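Local coordinates for HpcH/HpaI aldolase (Desulfitobacterium hafniense, PDB 3QZ6), which belongs to the HpcH/HpaI aldolase family and folds as a TIM barrel, a closed ring of eight parallel strands wrapped in helices, at residues A79-L84 with V107-Y112; R83-G88 with G116-G121. One frame throughout, in Å; residues are numbered along the deposited sequence.

Contacts 1 and 2 sit side by side on the outer, helical layer of the barrel, their centres about 5 Å apart, and both start from helix 78-87. Contact 1 packs that helix against the end of helix 100-110, while contact 2 ties the last turn of helix 78-87 to the loop after helix 100-110. The two are stitched together: R108 NH1 and E117 OE1 form a salt bridge of 2.7 Å, and Q82 NE2 probably donates to G119 O at 2.9 Å. R118, central to contact 2, also packs on contact 1, with its CB 3.4 Å from L109 O. Contact 1 lies about 16 Å and contact 2 about 18 Å from the chain centre, measured between centres.

Contact 1: A79-L84 with V107-Y112; sequences AHVQRL and VRLAKY
The flat peptide group between L109 and A110 carries V81 over one face: V81 CG1 stands 3.6 Å from L109 C, almost straight above it. The other flat group here, the carboxamide of Q82, is linked to the same peptide through a water, which donates one proton to L109 O at 2.7 Å and the other to Q82 OE1 at 2.8 Å. V81 carries the contact. With CG1 anti to the backbone N (chi1 173°), this methyl projects across to the end of helix 100-110 and lies against two side-chain stubs, 3.7 Å from L109 CB and 3.9 Å from A110 CB. All three residues are buried, and the touching is purely apolar apart from the carbonyl under the methyl. The helix ends here, K111 being the first residue to leave helical geometry, which probably leaves the L109 carbonyl available to the water. The amide nitrogen of Q82 is engaged as well, so both ends of the carboxamide have partners, which favours this orientation of the amide. V81 also rests on F92 of strand 91-94. Two neighbouring outer helices thus meet over the strand between them, as successive beta-alpha units do in a TIM barrel.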
loop_
_atom_site.group_PDB
_atom_site.type_symbol
_atom_site.label_atom_id
_atom_site.label_comp_id
_atom_site.label_asym_id
_atom_site.label_seq_id
_atom_site.Cartn_x
_atom_site.Cartn_y
_atom_site.Cartn_z
ATOM N N ALA A 79 4.574 25.945 13.368
ATOM C CA ALA A 79 4.423 24.565 13.840
ATOM C C ALA A 79 4.659 23.566 12.704
ATOM O O ALA A 79 5.358 22.567 12.885
ATOM C CB ALA A 79 3.049 24.348 14.464
ATOM N N HIS A 80 4.092 23.828 11.527
ATOM C CA HIS A 80 4.301 22.900 10.409
ATOM C C HIS A 80 5.681 23.054 9.792
ATOM O O HIS A 80 6.413 22.080 9.630
ATOM C CB HIS A 80 3.227 23.069 9.337
ATOM C CG HIS A 80 1.887 22.562 9.770
ATOM N ND1 HIS A 80 1.012 23.317 10.523
ATOM C CD2 HIS A 80 1.296 21.353 9.605
ATOM C CE1 HIS A 80 -0.076 22.609 10.771
ATOM N NE2 HIS A 80 0.072 21.413 10.230
ATOM N N VAL A 81 6.039 24.283 9.449
ATOM C CA VAL A 81 7.251 24.491 8.670
ATOM C C VAL A 81 8.525 24.202 9.459
ATOM O O VAL A 81 9.399 23.475 8.996
ATOM C CB VAL A 81 7.296 25.914 8.073
ATOM C CG1 VAL A 81 8.639 26.155 7.407
ATOM C CG2 VAL A 81 6.137 26.087 7.070
ATOM N N GLN A 82 8.632 24.772 10.653
ATOM C CA GLN A 82 9.833 24.583 11.457
ATOM C C GLN A 82 10.035 23.103 11.801
ATOM O O GLN A 82 11.116 22.554 11.599
ATOM C CB GLN A 82 9.761 25.416 12.743
ATOM C CG GLN A 82 10.950 25.217 13.674
ATOM C CD GLN A 82 12.148 26.050 13.250
ATOM O OE1 GLN A 82 12.004 27.218 12.893
ATOM N NE2 GLN A 82 13.330 25.448 13.266
ATOM N N ARG A 83 9.000 22.455 12.322
ATOM C CA ARG A 83 9.157 21.076 12.783
ATOM C C ARG A 83 9.469 20.122 11.639
ATOM O O ARG A 83 10.318 19.242 11.773
ATOM C CB ARG A 83 7.912 20.592 13.533
ATOM C CG ARG A 83 7.562 21.429 14.778
ATOM C CD ARG A 83 6.341 20.832 15.494
ATOM N NE ARG A 83 6.699 19.601 16.206
ATOM C CZ ARG A 83 5.858 18.889 16.948
ATOM N NH1 ARG A 83 4.579 19.259 17.051
ATOM N NH2 ARG A 83 6.295 17.797 17.577
ATOM N N LEU A 84 8.764 20.269 10.522
ATOM C CA LEU A 84 8.928 19.302 9.448
ATOM C C LEU A 84 10.300 19.419 8.800
ATOM O O LEU A 84 10.888 18.407 8.436
ATOM C CB LEU A 84 7.804 19.408 8.409
ATOM C CG LEU A 84 6.434 18.932 8.924
ATOM C CD1 LEU A 84 5.328 19.297 7.941
ATOM C CD2 LEU A 84 6.439 17.427 9.217
ATOM N N VAL A 107 8.546 31.186 2.907
ATOM C CA VAL A 107 9.990 31.363 2.836
ATOM C C VAL A 107 10.571 31.918 4.151
ATOM O O VAL A 107 11.627 31.474 4.606
ATOM C CB VAL A 107 10.382 32.251 1.640
ATOM C CG1 VAL A 107 11.880 32.591 1.685
ATOM C CG2 VAL A 107 10.019 31.543 0.333
ATOM N N ARG A 108 9.883 32.872 4.769
ATOM C CA ARG A 108 10.351 33.410 6.052
ATOM C C ARG A 108 10.503 32.306 7.107
ATOM O O ARG A 108 11.451 32.304 7.896
ATOM C CB ARG A 108 9.397 34.479 6.582
ATOM C CG ARG A 108 9.911 35.192 7.853
ATOM C CD ARG A 108 8.884 36.184 8.425
ATOM N NE ARG A 108 7.677 35.521 8.934
ATOM C CZ ARG A 108 7.569 34.955 10.136
ATOM N NH1 ARG A 108 8.595 34.956 10.980
ATOM N NH2 ARG A 108 6.430 34.385 10.503
ATOM N N LEU A 109 9.562 31.368 7.127
ATOM C CA LEU A 109 9.585 30.309 8.130
ATOM C C LEU A 109 10.586 29.216 7.795
ATOM O O LEU A 109 11.082 28.526 8.685
ATOM C CB LEU A 109 8.198 29.699 8.276
ATOM C CG LEU A 109 7.124 30.603 8.893
ATOM C CD1 LEU A 109 5.747 29.967 8.728
ATOM C CD2 LEU A 109 7.413 30.887 10.371
ATOM N N ALA A 110 10.894 29.080 6.511
ATOM C CA ALA A 110 11.645 27.928 6.010
ATOM C C ALA A 110 13.145 28.169 5.893
ATOM O O ALA A 110 13.921 27.216 5.824
ATOM C CB ALA A 110 11.093 27.502 4.659
ATOM N N LYS A 111 13.547 29.435 5.842
ATOM C CA LYS A 111 14.952 29.775 5.604
ATOM C C LYS A 111 15.613 30.335 6.856
ATOM O O LYS A 111 15.015 31.137 7.572
ATOM C CB LYS A 111 15.075 30.821 4.483
ATOM C CG LYS A 111 14.642 30.345 3.119
ATOM C CD LYS A 111 15.581 29.288 2.578
ATOM C CE LYS A 111 14.989 28.595 1.361
ATOM N NZ LYS A 111 15.309 29.287 0.101
ATOM N N TYR A 112 16.851 29.922 7.104
ATOM C CA TYR A 112 17.654 30.488 8.180
ATOM C C TYR A 112 18.038 31.924 7.845
ATOM O O TYR A 112 18.086 32.293 6.674
ATOM C CB TYR A 112 18.947 29.687 8.350
ATOM C CG TYR A 112 18.748 28.279 8.851
ATOM C CD1 TYR A 112 18.113 28.039 10.067
ATOM C CD2 TYR A 112 19.215 27.189 8.125
ATOM C CE1 TYR A 112 17.940 26.745 10.543
ATOM C CE2 TYR A 112 19.047 25.882 8.598
ATOM C CZ TYR A 112 18.407 25.675 9.802
ATOM O OH TYR A 112 18.242 24.389 10.281
HETATM O O HOH W 1 10.289 28.695 11.290
#

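Contact 2: R83-G88 with G116-G121; sequences RLLDIG and GERGVG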
loop_
_atom_site.group_PDB
_atom_site.type_symbol
_atom_site.label_atom_id
_atom_site.label_comp_id
_atom_site.label_asym_id
_atom_site.label_seq_id
_atom_site.Cartn_x
_atom_site.Cartn_y
_atom_site.Cartn_z
ATOM N N ARG A 83 9.000 22.455 12.322
ATOM C CA ARG A 83 9.157 21.076 12.783
ATOM C C ARG A 83 9.469 20.122 11.639
ATOM O O ARG A 83 10.318 19.242 11.773
ATOM C CB ARG A 83 7.912 20.592 13.533
ATOM C CG ARG A 83 7.562 21.429 14.778
ATOM C CD ARG A 83 6.341 20.832 15.494
ATOM N NE ARG A 83 6.699 19.601 16.206
ATOM C CZ ARG A 83 5.858 18.889 16.948
ATOM N NH1 ARG A 83 4.579 19.259 17.051
ATOM N NH2 ARG A 83 6.295 17.797 17.577
ATOM N N LEU A 84 8.764 20.269 10.522
ATOM C CA LEU A 84 8.928 19.302 9.448
ATOM C C LEU A 84 10.300 19.419 8.800
ATOM O O LEU A 84 10.888 18.407 8.436
ATOM C CB LEU A 84 7.804 19.408 8.409
ATOM C CG LEU A 84 6.434 18.932 8.924
ATOM C CD1 LEU A 84 5.328 19.297 7.941
ATOM C CD2 LEU A 84 6.439 17.427 9.217
ATOM N N LEU A 85 10.810 20.642 8.645
ATOM C CA LEU A 85 12.166 20.809 8.110
ATOM C C LEU A 85 13.190 20.262 9.097
ATOM O O LEU A 85 14.187 19.647 8.701
ATOM C CB LEU A 85 12.480 22.277 7.809
ATOM C CG LEU A 85 11.730 22.905 6.632
ATOM C CD1 LEU A 85 12.117 24.366 6.488
ATOM C CD2 LEU A 85 12.016 22.164 5.327
ATOM N N ASP A 86 12.961 20.505 10.382
ATOM C CA ASP A 86 13.902 20.033 11.395
ATOM C C ASP A 86 13.929 18.506 11.394
ATOM O O ASP A 86 14.990 17.886 11.468
ATOM C CB ASP A 86 13.520 20.560 12.780
ATOM C CG ASP A 86 13.850 22.043 12.950
ATOM O OD1 ASP A 86 14.643 22.574 12.149
ATOM O OD2 ASP A 86 13.333 22.669 13.888
ATOM N N ILE A 87 12.749 17.908 11.303
ATOM C CA ILE A 87 12.637 16.445 11.269
ATOM C C ILE A 87 13.358 15.869 10.055
ATOM O O ILE A 87 13.950 14.794 10.130
ATOM C CB ILE A 87 11.156 16.005 11.301
ATOM C CG1 ILE A 87 10.565 16.250 12.698
ATOM C CG2 ILE A 87 11.010 14.540 10.929
ATOM C CD1 ILE A 87 9.001 16.309 12.693
ATOM N N GLY A 88 13.316 16.576 8.926
ATOM C CA GLY A 88 14.095 16.146 7.775
ATOM C C GLY A 88 13.390 16.088 6.431
ATOM O O GLY A 88 13.954 15.594 5.451
ATOM N N GLY A 116 15.598 34.235 5.994
ATOM C CA GLY A 116 14.357 33.971 6.711
ATOM C C GLY A 116 14.600 33.943 8.209
ATOM O O GLY A 116 15.668 34.344 8.676
ATOM N N GLU A 117 13.618 33.458 8.961
ATOM C CA GLU A 117 13.691 33.470 10.414
ATOM C C GLU A 117 13.561 32.067 11.017
ATOM O O GLU A 117 13.165 31.914 12.176
ATOM C CB GLU A 117 12.634 34.440 10.983
ATOM C CG GLU A 117 12.937 35.894 10.548
ATOM C CD GLU A 117 11.823 36.904 10.824
ATOM O OE1 GLU A 117 10.741 36.526 11.306
ATOM O OE2 GLU A 117 12.045 38.101 10.542
ATOM N N ARG A 118 13.907 31.045 10.237
ATOM C CA ARG A 118 13.904 29.672 10.751
ATOM C C ARG A 118 14.857 29.569 11.948
ATOM O O ARG A 118 15.994 30.039 11.882
ATOM C CB ARG A 118 14.348 28.685 9.659
ATOM C CG ARG A 118 14.277 27.217 10.097
ATOM C CD ARG A 118 14.834 26.254 9.040
ATOM N NE ARG A 118 14.959 24.897 9.585
ATOM C CZ ARG A 118 15.526 23.877 8.948
ATOM N NH1 ARG A 118 16.017 24.034 7.720
ATOM N NH2 ARG A 118 15.599 22.694 9.538
ATOM N N GLY A 119 14.400 28.947 13.031
ATOM C CA GLY A 119 15.235 28.747 14.204
ATOM C C GLY A 119 16.235 27.626 14.000
ATOM O O GLY A 119 15.942 26.649 13.321
ATOM N N VAL A 120 17.416 27.764 14.591
ATOM C CA VAL A 120 18.491 26.795 14.414
ATOM C C VAL A 120 18.491 25.800 15.574
ATOM O O VAL A 120 18.821 26.153 16.703
ATOM C CB VAL A 120 19.876 27.488 14.346
ATOM C CG1 VAL A 120 20.959 26.473 14.023
ATOM C CG2 VAL A 120 19.877 28.616 13.300
ATOM N N GLY A 121 18.101 24.559 15.307
ATOM C CA GLY A 121 18.090 23.547 16.353
ATOM C C GLY A 121 19.272 22.613 16.196
ATOM O O GLY A 121 20.209 22.931 15.481
HETATM O O HOH W 2 17.095 20.049 9.350
HETATM O O HOH W 3 16.850 24.163 12.555
#
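D86 and R118 make a salt bridge through one nearly straight hydrogen bond: R118 NH2 donates to D86 OD1 over 2.8 Å at an N-H...O angle of 172°. The carboxylate oxygen lies almost exactly in the guanidinium plane, but is itself approached on its anti side, and the two planes are turned 32° apart. R118 NE is farther off, 3.5 Å from D86 OD1, which makes this a single-bond pairing. L85, one residue earlier on the helix, supports the guanidinium from a face, its CB 3.6 Å from R118 CZ and over the centre of the group. R118 reaches this place as a fully stretched chain, with CG anti to the backbone N (chi1 -176°). In TIM-barrel terms, the bridge fastens the last turns of helix 78-87 to the long connection between helices 100-110 and 133-141. Beyond the first shell, a water at the guanidinium edge accepts from R118 NH2 at 3.0 Å. A second water donates to D86 OD1 at 2.7 Å and to G119 O, and accepts from G121 N, bridging the carboxylate to the loop backbone. Q82 NE2, one helical turn back, bonds D86 OD2 and so helps fix the rotation of the carboxylate, while Y112 and R140 pack against R118.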